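Local coordinates for chitin elicitor-binding protein (Oryza sativa subsp. japonica, PDB 5JCD), which binds chitin oligosaccharides from fungal cell walls and passes the signal on to the defence responses of rice, at residues S15-N23 and R98-T106; G77-Q88 and N123-C134. One frame throughout, in Å; residues are numbered along the deposited sequence.

Contact 1: residues S15-N23 and R98-T106; sequences SAILYTSPN and RNVFNAFVT. With NAG (2-acetamido-2-deoxy-beta-D-glucopyranose), chain E.
With N102 CG anti to its own carbonyl carbon (chi1 -68°), the carboxamide of N102 reaches the edge of strand 12-20 and pairs with the backbone of T20 on both sides of that residue. T20 N gives a nearly straight bond to N102 OD1 (2.8 Å, 174°), on a lone pair of the amide oxygen, and N102 ND2 returns one to T20 O at 3.1 Å, almost in the amide plane. A water also donates to N102 OD1, which thus accepts two bonds. On Y19, CG stands anti to the backbone N (chi1 -176°), a setting that carries the ring across the asparagine amide and its hydroxyl to V100 O, 2.8 Å from Y19 OH. Here residues N99-V100 and the type I' turn F101-F104, both in the first LysM domain, meet the N-terminal part of the chain. F104 turns one ring face to I17, whose CG2 sits 4.2 Å from the ring centroid in a CH-pi contact, while L18 O lies at the ring edge, 3.4 Å from F104 CZ. Farther along, P22 CG rests 3.5 Å from N99 O, and P22 O accepts a hydrogen bond from O6 of the N-acetylglucosamine.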
loop_
_atom_site.group_PDB
_atom_site.type_symbol
_atom_site.label_atom_id
_atom_site.label_comp_id
_atom_site.label_asym_id
_atom_site.label_seq_id
_atom_site.Cartn_x
_atom_site.Cartn_y
_atom_site.Cartn_z
ATOM N N SER A 15 7.736 -2.194 -4.578
ATOM C CA SER A 15 7.146 -1.172 -3.701
ATOM C C SER A 15 6.639 -1.831 -2.433
ATOM O O SER A 15 6.798 -3.043 -2.248
ATOM C CB SER A 15 5.958 -0.491 -4.372
ATOM O OG SER A 15 6.326 0.275 -5.492
ATOM N N ALA A 16 6.013 -1.037 -1.567
ATOM C CA ALA A 16 5.416 -1.565 -0.339
ATOM C C ALA A 16 4.257 -0.718 0.188
ATOM O O ALA A 16 4.160 0.465 -0.129
ATOM C CB ALA A 16 6.496 -1.704 0.771
ATOM N N ILE A 17 3.399 -1.326 1.004
ATOM C CA ILE A 17 2.518 -0.565 1.888
ATOM C C ILE A 17 2.928 -0.850 3.318
ATOM O O ILE A 17 3.347 -1.958 3.638
ATOM C CB ILE A 17 1.000 -0.930 1.729
ATOM C CG1 ILE A 17 0.772 -2.432 2.009
ATOM C CG2 ILE A 17 0.475 -0.518 0.352
ATOM C CD1 ILE A 17 -0.731 -2.917 1.967
ATOM N N LEU A 18 2.794 0.138 4.192
ATOM C CA LEU A 18 2.934 -0.147 5.613
ATOM C C LEU A 18 1.532 -0.545 6.085
ATOM O O LEU A 18 0.636 0.295 6.221
ATOM C CB LEU A 18 3.474 1.063 6.378
ATOM C CG LEU A 18 3.696 0.818 7.867
ATOM C CD1 LEU A 18 4.808 -0.233 8.090
ATOM C CD2 LEU A 18 3.980 2.103 8.644
ATOM N N TYR A 19 1.323 -1.839 6.287
ATOM C CA TYR A 19 -0.025 -2.349 6.549
ATOM C C TYR A 19 -0.357 -2.348 8.024
ATOM O O TYR A 19 0.423 -2.840 8.837
ATOM C CB TYR A 19 -0.170 -3.770 5.984
ATOM C CG TYR A 19 -1.550 -4.372 6.118
ATOM C CD1 TYR A 19 -2.641 -3.796 5.471
ATOM C CD2 TYR A 19 -1.758 -5.548 6.837
ATOM C CE1 TYR A 19 -3.901 -4.347 5.551
ATOM C CE2 TYR A 19 -3.026 -6.108 6.926
ATOM C CZ TYR A 19 -4.090 -5.495 6.278
ATOM O OH TYR A 19 -5.353 -6.010 6.347
ATOM N N THR A 20 -1.524 -1.795 8.364
ATOM C CA THR A 20 -2.023 -1.847 9.733
ATOM C C THR A 20 -2.976 -3.008 9.805
ATOM O O THR A 20 -4.018 -3.005 9.142
ATOM C CB THR A 20 -2.762 -0.562 10.151
ATOM O OG1 THR A 20 -1.866 0.557 10.085
ATOM C CG2 THR A 20 -3.302 -0.704 11.582
ATOM N N SER A 21 -2.606 -4.022 10.576
ATOM C CA SER A 21 -3.410 -5.251 10.633
ATOM C C SER A 21 -4.695 -5.049 11.456
ATOM O O SER A 21 -4.622 -4.781 12.653
ATOM C CB SER A 21 -2.575 -6.386 11.224
ATOM O OG SER A 21 -3.296 -7.600 11.243
ATOM N N PRO A 22 -5.873 -5.191 10.820
ATOM C CA PRO A 22 -7.123 -4.969 11.547
ATOM C C PRO A 22 -7.253 -5.935 12.725
ATOM O O PRO A 22 -7.774 -5.551 13.774
ATOM C CB PRO A 22 -8.201 -5.243 10.495
ATOM C CG PRO A 22 -7.505 -5.049 9.152
ATOM C CD PRO A 22 -6.105 -5.558 9.409
ATOM N N ASN A 23 -6.729 -7.147 12.581
ATOM C CA ASN A 23 -6.827 -8.134 13.654
ATOM C C ASN A 23 -5.495 -8.762 13.968
ATOM O O ASN A 23 -4.511 -8.509 13.280
ATOM C CB ASN A 23 -7.800 -9.243 13.279
ATOM C CG ASN A 23 -9.189 -8.725 13.050
ATOM O OD1 ASN A 23 -9.580 -7.716 13.640
ATOM N ND2 ASN A 23 -9.953 -9.406 12.191
ATOM N N ARG A 98 -11.771 0.241 3.071
ATOM C CA ARG A 98 -11.447 0.896 4.337
ATOM C C ARG A 98 -11.083 -0.032 5.490
ATOM O O ARG A 98 -10.207 0.283 6.286
ATOM C CB ARG A 98 -12.595 1.798 4.771
ATOM C CG ARG A 98 -12.891 2.898 3.795
ATOM C CD ARG A 98 -13.886 3.886 4.361
ATOM N NE ARG A 98 -13.492 5.238 3.994
ATOM C CZ ARG A 98 -13.831 5.804 2.849
ATOM N NH1 ARG A 98 -14.575 5.124 1.990
ATOM N NH2 ARG A 98 -13.431 7.039 2.561
ATOM N N ASN A 99 -11.799 -1.142 5.606
ATOM C CA ASN A 99 -11.659 -2.056 6.732
ATOM C C ASN A 99 -10.706 -3.211 6.475
ATOM O O ASN A 99 -10.274 -3.879 7.416
ATOM C CB ASN A 99 -13.027 -2.583 7.177
ATOM C CG ASN A 99 -14.015 -1.460 7.438
ATOM O OD1 ASN A 99 -13.640 -0.401 7.917
ATOM N ND2 ASN A 99 -15.275 -1.672 7.067
ATOM N N VAL A 100 -10.429 -3.498 5.206
ATOM C CA VAL A 100 -9.430 -4.521 4.889
ATOM C C VAL A 100 -8.080 -3.935 4.411
ATOM O O VAL A 100 -7.012 -4.388 4.823
ATOM C CB VAL A 100 -9.963 -5.528 3.866
ATOM C CG1 VAL A 100 -8.998 -6.705 3.727
ATOM C CG2 VAL A 100 -11.325 -6.020 4.310
ATOM N N PHE A 101 -8.140 -2.912 3.567
ATOM C CA PHE A 101 -6.940 -2.365 2.957
ATOM C C PHE A 101 -6.605 -0.931 3.384
ATOM O O PHE A 101 -6.032 -0.141 2.601
ATOM C CB PHE A 101 -7.029 -2.512 1.445
ATOM C CG PHE A 101 -7.145 -3.935 1.012
ATOM C CD1 PHE A 101 -6.039 -4.769 1.038
ATOM C CD2 PHE A 101 -8.376 -4.464 0.633
ATOM C CE1 PHE A 101 -6.136 -6.092 0.669
ATOM C CE2 PHE A 101 -8.493 -5.795 0.258
ATOM C CZ PHE A 101 -7.372 -6.613 0.271
ATOM N N ASN A 102 -6.984 -0.597 4.621
ATOM C CA ASN A 102 -6.497 0.609 5.261
ATOM C C ASN A 102 -6.892 1.872 4.500
ATOM O O ASN A 102 -6.291 2.922 4.691
ATOM C CB ASN A 102 -4.946 0.572 5.341
ATOM C CG ASN A 102 -4.400 -0.487 6.290
ATOM O OD1 ASN A 102 -3.184 -0.628 6.421
ATOM N ND2 ASN A 102 -5.276 -1.208 6.972
ATOM N N ALA A 103 -7.898 1.770 3.642
ATOM C CA ALA A 103 -8.223 2.852 2.707
ATOM C C ALA A 103 -7.024 3.286 1.844
ATOM O O ALA A 103 -6.964 4.436 1.404
ATOM C CB ALA A 103 -8.828 4.063 3.442
ATOM N N PHE A 104 -6.093 2.368 1.575
ATOM C CA PHE A 104 -5.027 2.661 0.613
ATOM C C PHE A 104 -5.602 2.841 -0.778
ATOM O O PHE A 104 -4.974 3.449 -1.638
ATOM C CB PHE A 104 -3.928 1.581 0.588
ATOM C CG PHE A 104 -2.933 1.713 1.692
ATOM C CD1 PHE A 104 -2.202 2.886 1.842
ATOM C CD2 PHE A 104 -2.705 0.664 2.569
ATOM C CE1 PHE A 104 -1.270 3.028 2.871
ATOM C CE2 PHE A 104 -1.782 0.798 3.601
ATOM C CZ PHE A 104 -1.059 1.980 3.748
ATOM N N VAL A 105 -6.782 2.272 -1.009
ATOM C CA VAL A 105 -7.531 2.536 -2.232
ATOM C C VAL A 105 -8.941 3.011 -1.890
ATOM O O VAL A 105 -9.452 2.713 -0.807
ATOM C CB VAL A 105 -7.654 1.282 -3.097
ATOM C CG1 VAL A 105 -6.268 0.742 -3.435
ATOM C CG2 VAL A 105 -8.483 0.214 -2.379
ATOM N N THR A 106 -9.587 3.719 -2.814
ATOM C CA THR A 106 -11.017 4.023 -2.654
ATOM C C THR A 106 -11.851 2.994 -3.380
ATOM O O THR A 106 -11.337 2.247 -4.221
ATOM C CB THR A 106 -11.378 5.370 -3.252
ATOM O OG1 THR A 106 -11.197 5.299 -4.670
ATOM C CG2 THR A 106 -10.496 6.451 -2.693
HETATM C C1 NAG E . -7.066 -2.887 18.089
HETATM C C2 NAG E . -7.709 -1.609 18.631
HETATM C C3 NAG E . -9.160 -1.795 19.050
HETATM C C4 NAG E . -9.970 -2.544 17.991
HETATM C C5 NAG E . -9.223 -3.784 17.527
HETATM C C6 NAG E . -9.942 -4.377 16.326
HETATM C C7 NAG E . -6.032 -0.132 19.559
HETATM C C8 NAG E . -5.158 0.153 20.736
HETATM N N2 NAG E . -6.916 -1.102 19.735
HETATM O O3 NAG E . -9.694 -0.500 19.166
HETATM O O4 NAG E . -11.263 -2.903 18.471
HETATM O O5 NAG E . -7.891 -3.495 17.129
HETATM O O6 NAG E . -9.375 -5.621 15.997
HETATM O O7 NAG E . -5.923 0.498 18.506
HETATM O O HOH W 1 -2.150 1.625 7.546
#

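Contact 2: residues G77-Q88 and N123-C134; sequences GQSDRLPIYVVQ and NVSQTLWIPLPC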
loop_
_atom_site.group_PDB
_atom_site.type_symbol
_atom_site.label_atom_id
_atom_site.label_comp_id
_atom_site.label_asym_id
_atom_site.label_seq_id
_atom_site.Cartn_x
_atom_site.Cartn_y
_atom_site.Cartn_z
ATOM N N GLY A 77 0.887 3.974 -10.804
ATOM C CA GLY A 77 1.505 2.723 -10.421
ATOM C C GLY A 77 0.527 1.923 -9.575
ATOM O O GLY A 77 -0.049 2.453 -8.642
ATOM N N GLN A 78 0.341 0.648 -9.887
ATOM C CA GLN A 78 -0.570 -0.201 -9.125
ATOM C C GLN A 78 0.099 -1.524 -8.828
ATOM O O GLN A 78 0.924 -1.980 -9.610
ATOM C CB GLN A 78 -1.861 -0.449 -9.921
ATOM C CG GLN A 78 -2.576 0.850 -10.259
ATOM C CD GLN A 78 -3.578 0.691 -11.358
ATOM O OE1 GLN A 78 -3.336 -0.015 -12.337
ATOM N NE2 GLN A 78 -4.739 1.320 -11.188
ATOM N N SER A 79 -0.247 -2.133 -7.701
ATOM C CA SER A 79 0.244 -3.470 -7.393
ATOM C C SER A 79 -0.211 -4.381 -8.542
ATOM O O SER A 79 -1.350 -4.308 -9.001
ATOM C CB SER A 79 -0.300 -3.937 -6.039
ATOM O OG SER A 79 -1.717 -3.965 -6.022
ATOM N N ASP A 80 0.698 -5.199 -9.043
ATOM C CA ASP A 80 0.534 -5.815 -10.359
ATOM C C ASP A 80 -0.417 -7.023 -10.389
ATOM O O ASP A 80 0.008 -8.171 -10.237
ATOM C CB ASP A 80 1.910 -6.193 -10.875
ATOM C CG ASP A 80 1.901 -6.599 -12.329
ATOM O OD1 ASP A 80 0.865 -6.460 -12.999
ATOM O OD2 ASP A 80 2.966 -7.019 -12.805
ATOM N N ARG A 81 -1.698 -6.747 -10.610
ATOM C CA ARG A 81 -2.766 -7.761 -10.625
ATOM C C ARG A 81 -2.863 -8.573 -9.336
ATOM O O ARG A 81 -3.534 -9.591 -9.299
ATOM C CB ARG A 81 -2.681 -8.664 -11.865
ATOM C CG ARG A 81 -2.700 -7.881 -13.176
ATOM C CD ARG A 81 -4.072 -7.277 -13.429
ATOM N NE ARG A 81 -4.040 -6.152 -14.366
ATOM C CZ ARG A 81 -5.101 -5.699 -15.034
ATOM N NH1 ARG A 81 -6.286 -6.287 -14.885
ATOM N NH2 ARG A 81 -4.979 -4.665 -15.857
ATOM N N LEU A 82 -2.198 -8.093 -8.287
ATOM C CA LEU A 82 -2.268 -8.652 -6.940
ATOM C C LEU A 82 -2.341 -7.481 -5.988
ATOM O O LEU A 82 -1.928 -6.373 -6.350
ATOM C CB LEU A 82 -1.014 -9.460 -6.640
ATOM C CG LEU A 82 -0.915 -10.763 -7.423
ATOM C CD1 LEU A 82 0.491 -11.347 -7.357
ATOM C CD2 LEU A 82 -1.944 -11.742 -6.864
ATOM N N PRO A 83 -2.885 -7.693 -4.780
ATOM C CA PRO A 83 -3.492 -8.919 -4.274
ATOM C C PRO A 83 -4.904 -9.145 -4.821
ATOM O O PRO A 83 -5.512 -8.231 -5.374
ATOM C CB PRO A 83 -3.550 -8.671 -2.772
ATOM C CG PRO A 83 -3.694 -7.225 -2.651
ATOM C CD PRO A 83 -2.925 -6.619 -3.771
ATOM N N ILE A 84 -5.405 -10.366 -4.661
ATOM C CA ILE A 84 -6.756 -10.726 -5.096
ATOM C C ILE A 84 -7.685 -10.831 -3.897
ATOM O O ILE A 84 -7.354 -11.489 -2.909
ATOM C CB ILE A 84 -6.730 -12.070 -5.842
ATOM C CG1 ILE A 84 -6.272 -11.833 -7.275
ATOM C CG2 ILE A 84 -8.100 -12.740 -5.838
ATOM C CD1 ILE A 84 -7.069 -10.767 -7.933
ATOM N N TYR A 85 -8.841 -10.176 -3.972
ATOM C CA TYR A 85 -9.797 -10.267 -2.869
ATOM C C TYR A 85 -11.110 -10.933 -3.284
ATOM O O TYR A 85 -11.759 -10.525 -4.257
ATOM C CB TYR A 85 -10.079 -8.890 -2.261
ATOM C CG TYR A 85 -10.965 -8.969 -1.048
ATOM C CD1 TYR A 85 -10.429 -9.179 0.216
ATOM C CD2 TYR A 85 -12.351 -8.872 -1.169
ATOM C CE1 TYR A 85 -11.251 -9.270 1.331
ATOM C CE2 TYR A 85 -13.175 -8.957 -0.071
ATOM C CZ TYR A 85 -12.632 -9.154 1.178
ATOM O OH TYR A 85 -13.479 -9.233 2.268
ATOM N N VAL A 86 -11.499 -11.953 -2.526
ATOM C CA VAL A 86 -12.778 -12.636 -2.745
ATOM C C VAL A 86 -13.922 -12.034 -1.915
ATOM O O VAL A 86 -13.907 -12.059 -0.685
ATOM C CB VAL A 86 -12.636 -14.153 -2.493
ATOM C CG1 VAL A 86 -11.752 -14.770 -3.552
ATOM C CG2 VAL A 86 -12.026 -14.419 -1.120
ATOM N N VAL A 87 -14.910 -11.485 -2.609
ATOM C CA VAL A 87 -16.053 -10.832 -1.984
ATOM C C VAL A 87 -16.815 -11.760 -1.040
ATOM O O VAL A 87 -17.063 -12.922 -1.360
ATOM C CB VAL A 87 -17.040 -10.324 -3.034
ATOM C CG1 VAL A 87 -18.222 -9.637 -2.363
ATOM C CG2 VAL A 87 -16.348 -9.400 -3.987
ATOM N N GLN A 88 -17.134 -11.251 0.142
ATOM C CA GLN A 88 -17.849 -12.027 1.141
ATOM C C GLN A 88 -19.346 -11.719 1.213
ATOM O O GLN A 88 -19.792 -10.698 0.678
ATOM C CB GLN A 88 -17.153 -11.862 2.487
ATOM C CG GLN A 88 -15.691 -12.201 2.387
ATOM C CD GLN A 88 -15.454 -13.682 2.113
ATOM O OE1 GLN A 88 -15.923 -14.230 1.109
ATOM N NE2 GLN A 88 -14.712 -14.335 3.002
ATOM N N ASN A 123 -21.016 -9.498 -6.429
ATOM C CA ASN A 123 -21.436 -10.821 -5.988
ATOM C C ASN A 123 -20.427 -11.543 -5.110
ATOM O O ASN A 123 -19.230 -11.463 -5.330
ATOM C CB ASN A 123 -21.808 -11.658 -7.203
ATOM C CG ASN A 123 -23.156 -11.267 -7.760
ATOM O OD1 ASN A 123 -24.173 -11.885 -7.445
ATOM N ND2 ASN A 123 -23.182 -10.188 -8.541
ATOM N N VAL A 124 -20.930 -12.248 -4.111
ATOM C CA VAL A 124 -20.106 -13.034 -3.199
ATOM C C VAL A 124 -19.219 -14.059 -3.918
ATOM O O VAL A 124 -19.630 -14.650 -4.922
ATOM C CB VAL A 124 -21.008 -13.757 -2.190
ATOM C CG1 VAL A 124 -20.188 -14.609 -1.225
ATOM C CG2 VAL A 124 -21.850 -12.740 -1.438
ATOM N N SER A 125 -17.990 -14.216 -3.419
ATOM C CA SER A 125 -17.007 -15.191 -3.920
ATOM C C SER A 125 -16.371 -14.791 -5.251
ATOM O O SER A 125 -15.491 -15.488 -5.782
ATOM C CB SER A 125 -17.582 -16.614 -3.975
ATOM O OG SER A 125 -16.556 -17.568 -3.785
ATOM N N GLN A 126 -16.818 -13.655 -5.771
ATOM C CA GLN A 126 -16.177 -12.999 -6.899
ATOM C C GLN A 126 -14.755 -12.549 -6.501
ATOM O O GLN A 126 -14.515 -12.175 -5.349
ATOM C CB GLN A 126 -17.006 -11.783 -7.302
ATOM C CG GLN A 126 -16.378 -10.871 -8.341
ATOM C CD GLN A 126 -17.217 -9.636 -8.581
ATOM O OE1 GLN A 126 -18.211 -9.407 -7.893
ATOM N NE2 GLN A 126 -16.835 -8.844 -9.566
ATOM N N THR A 127 -13.811 -12.618 -7.439
ATOM C CA THR A 127 -12.455 -12.157 -7.168
ATOM C C THR A 127 -12.250 -10.724 -7.648
ATOM O O THR A 127 -12.593 -10.372 -8.781
ATOM C CB THR A 127 -11.398 -13.030 -7.845
ATOM O OG1 THR A 127 -11.697 -13.108 -9.238
ATOM C CG2 THR A 127 -11.357 -14.438 -7.240
ATOM N N LEU A 128 -11.683 -9.902 -6.772
ATOM C CA LEU A 128 -11.404 -8.505 -7.083
ATOM C C LEU A 128 -9.892 -8.260 -7.050
ATOM O O LEU A 128 -9.194 -8.728 -6.141
ATOM C CB LEU A 128 -12.091 -7.582 -6.071
ATOM C CG LEU A 128 -13.606 -7.594 -5.877
ATOM C CD1 LEU A 128 -13.988 -6.773 -4.653
ATOM C CD2 LEU A 128 -14.290 -7.041 -7.114
ATOM N N TRP A 129 -9.383 -7.554 -8.055
ATOM C CA TRP A 129 -8.000 -7.082 -8.027
ATOM C C TRP A 129 -7.948 -5.800 -7.215
ATOM O O TRP A 129 -8.596 -4.821 -7.572
ATOM C CB TRP A 129 -7.494 -6.797 -9.444
ATOM C CG TRP A 129 -6.169 -6.063 -9.481
ATOM C CD1 TRP A 129 -5.117 -6.215 -8.609
ATOM C CD2 TRP A 129 -5.772 -5.036 -10.408
ATOM N NE1 TRP A 129 -4.091 -5.371 -8.952
ATOM C CE2 TRP A 129 -4.458 -4.634 -10.049
ATOM C CE3 TRP A 129 -6.388 -4.429 -11.516
ATOM C CZ2 TRP A 129 -3.747 -3.646 -10.754
ATOM C CZ3 TRP A 129 -5.680 -3.444 -12.221
ATOM C CH2 TRP A 129 -4.369 -3.059 -11.829
ATOM N N ILE A 130 -7.156 -5.788 -6.150
ATOM C CA ILE A 130 -6.986 -4.581 -5.351
ATOM C C ILE A 130 -5.719 -3.829 -5.812
ATOM O O ILE A 130 -4.603 -4.296 -5.604
ATOM C CB ILE A 130 -6.866 -4.940 -3.852
ATOM C CG1 ILE A 130 -8.029 -5.839 -3.407
ATOM C CG2 ILE A 130 -6.760 -3.691 -2.994
ATOM C CD1 ILE A 130 -9.419 -5.219 -3.582
ATOM N N PRO A 131 -5.888 -2.656 -6.434
ATOM C CA PRO A 131 -4.734 -1.904 -6.940
ATOM C C PRO A 131 -4.042 -1.047 -5.873
ATOM O O PRO A 131 -4.206 0.167 -5.879
ATOM C CB PRO A 131 -5.367 -0.977 -7.972
ATOM C CG PRO A 131 -6.736 -0.687 -7.387
ATOM C CD PRO A 131 -7.160 -1.965 -6.700
ATOM N N LEU A 132 -3.266 -1.658 -4.986
ATOM C CA LEU A 132 -2.470 -0.887 -4.019
ATOM C C LEU A 132 -1.607 0.170 -4.711
ATOM O O LEU A 132 -0.995 -0.081 -5.768
ATOM C CB LEU A 132 -1.586 -1.826 -3.201
ATOM C CG LEU A 132 -2.359 -2.962 -2.527
ATOM C CD1 LEU A 132 -1.415 -3.955 -1.914
ATOM C CD2 LEU A 132 -3.277 -2.379 -1.448
ATOM N N PRO A 133 -1.567 1.368 -4.129
ATOM C CA PRO A 133 -0.857 2.475 -4.771
ATOM C C PRO A 133 0.673 2.341 -4.697
ATOM O O PRO A 133 1.254 1.965 -3.672
ATOM C CB PRO A 133 -1.341 3.690 -3.979
ATOM C CG PRO A 133 -1.600 3.145 -2.615
ATOM C CD PRO A 133 -2.048 1.722 -2.783
ATOM N N CYS A 134 1.320 2.669 -5.804
ATOM C CA CYS A 134 2.758 2.548 -5.895
ATOM C C CYS A 134 3.261 3.388 -7.044
ATOM O O CYS A 134 2.485 4.021 -7.751
ATOM C CB CYS A 134 3.178 1.077 -6.098
ATOM S SG CYS A 134 2.525 0.258 -7.595
#
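R81 and W129 lie face against face: the guanidinium is stacked on the indole with planes 14° apart and CZ 3.7 Å from W129 CZ3, an off-centre cation-pi contact over the six-membered ring. The same residue covers the five-membered ring too, with R81 CA 3.5 Å from its centroid. A bend at chi2 (-70°) folds the arginine chain back over the indole. P131 CB lies beyond the opposite face, and the amide of Q78 stands almost upright to the ring plane, its OE1 3.3 Å from W129 CH2. In the plane of the indole, W129 NE1 donates a bent bond (132°) to S79 O at 2.9 Å, which together with R81 and P131 on the two faces holds the ring's rotation. Were W129 an alanine, the R81 guanidinium would probably lose its flat support and S79 O this donor.

Beside it, S79 OG takes a weak bond from L132 N. P83, behind a cis peptide, sets CD 3.6 Å from L132 CD1 and crosses I130 at about a right angle. Its carbonyl receives I130 N in a straight bond. Farther on, Y85 and L128 form a hydrogen-bonded antiparallel pair, their side chains on the face that packs on helix 93-100, and Y85 OH bonds to D91 just ahead of that helix. V87 CG2 extends this apolar side, 3.6 Å from L128 CD1. On the other face I84 CG2 and V86 CG1 both touch CG2 of T127, a chitin-binding residue. Beyond the strand pair, S125 N, within the type II turn N123-Q126, donates to V87 O.

The short antiparallel pair 84-86 and 127-129, with helices 93-100 and 107-113 between its strands in the chain, is the beta-alpha-alpha-beta fold of a LysM domain.

In the fold
Contacts 1 and 2, centres about 12 Å apart, lie in the LysM-containing extracellular part of a longer membrane receptor, and their segments alternate along the chain. Both involve the first LysM domain: contact 2 pairs its two strands, and contact 1 brings residues 98-106 against strand 12-20. They meet directly, with F101 CE2 3.7 Å from I130 CG1 and S15 OG 3.3 Å from C134 CB. A disulfide from C134 to C70 ties contact 2 to strand 63-72, the antiparallel neighbour of strand 12-20. Chitin-binding residues occur in both: P22 and N23 in contact 1, T127 in contact 2. The sugar beside P22 also lies at the glycosylated N61 and is probably its glycan, not a chitin fragment.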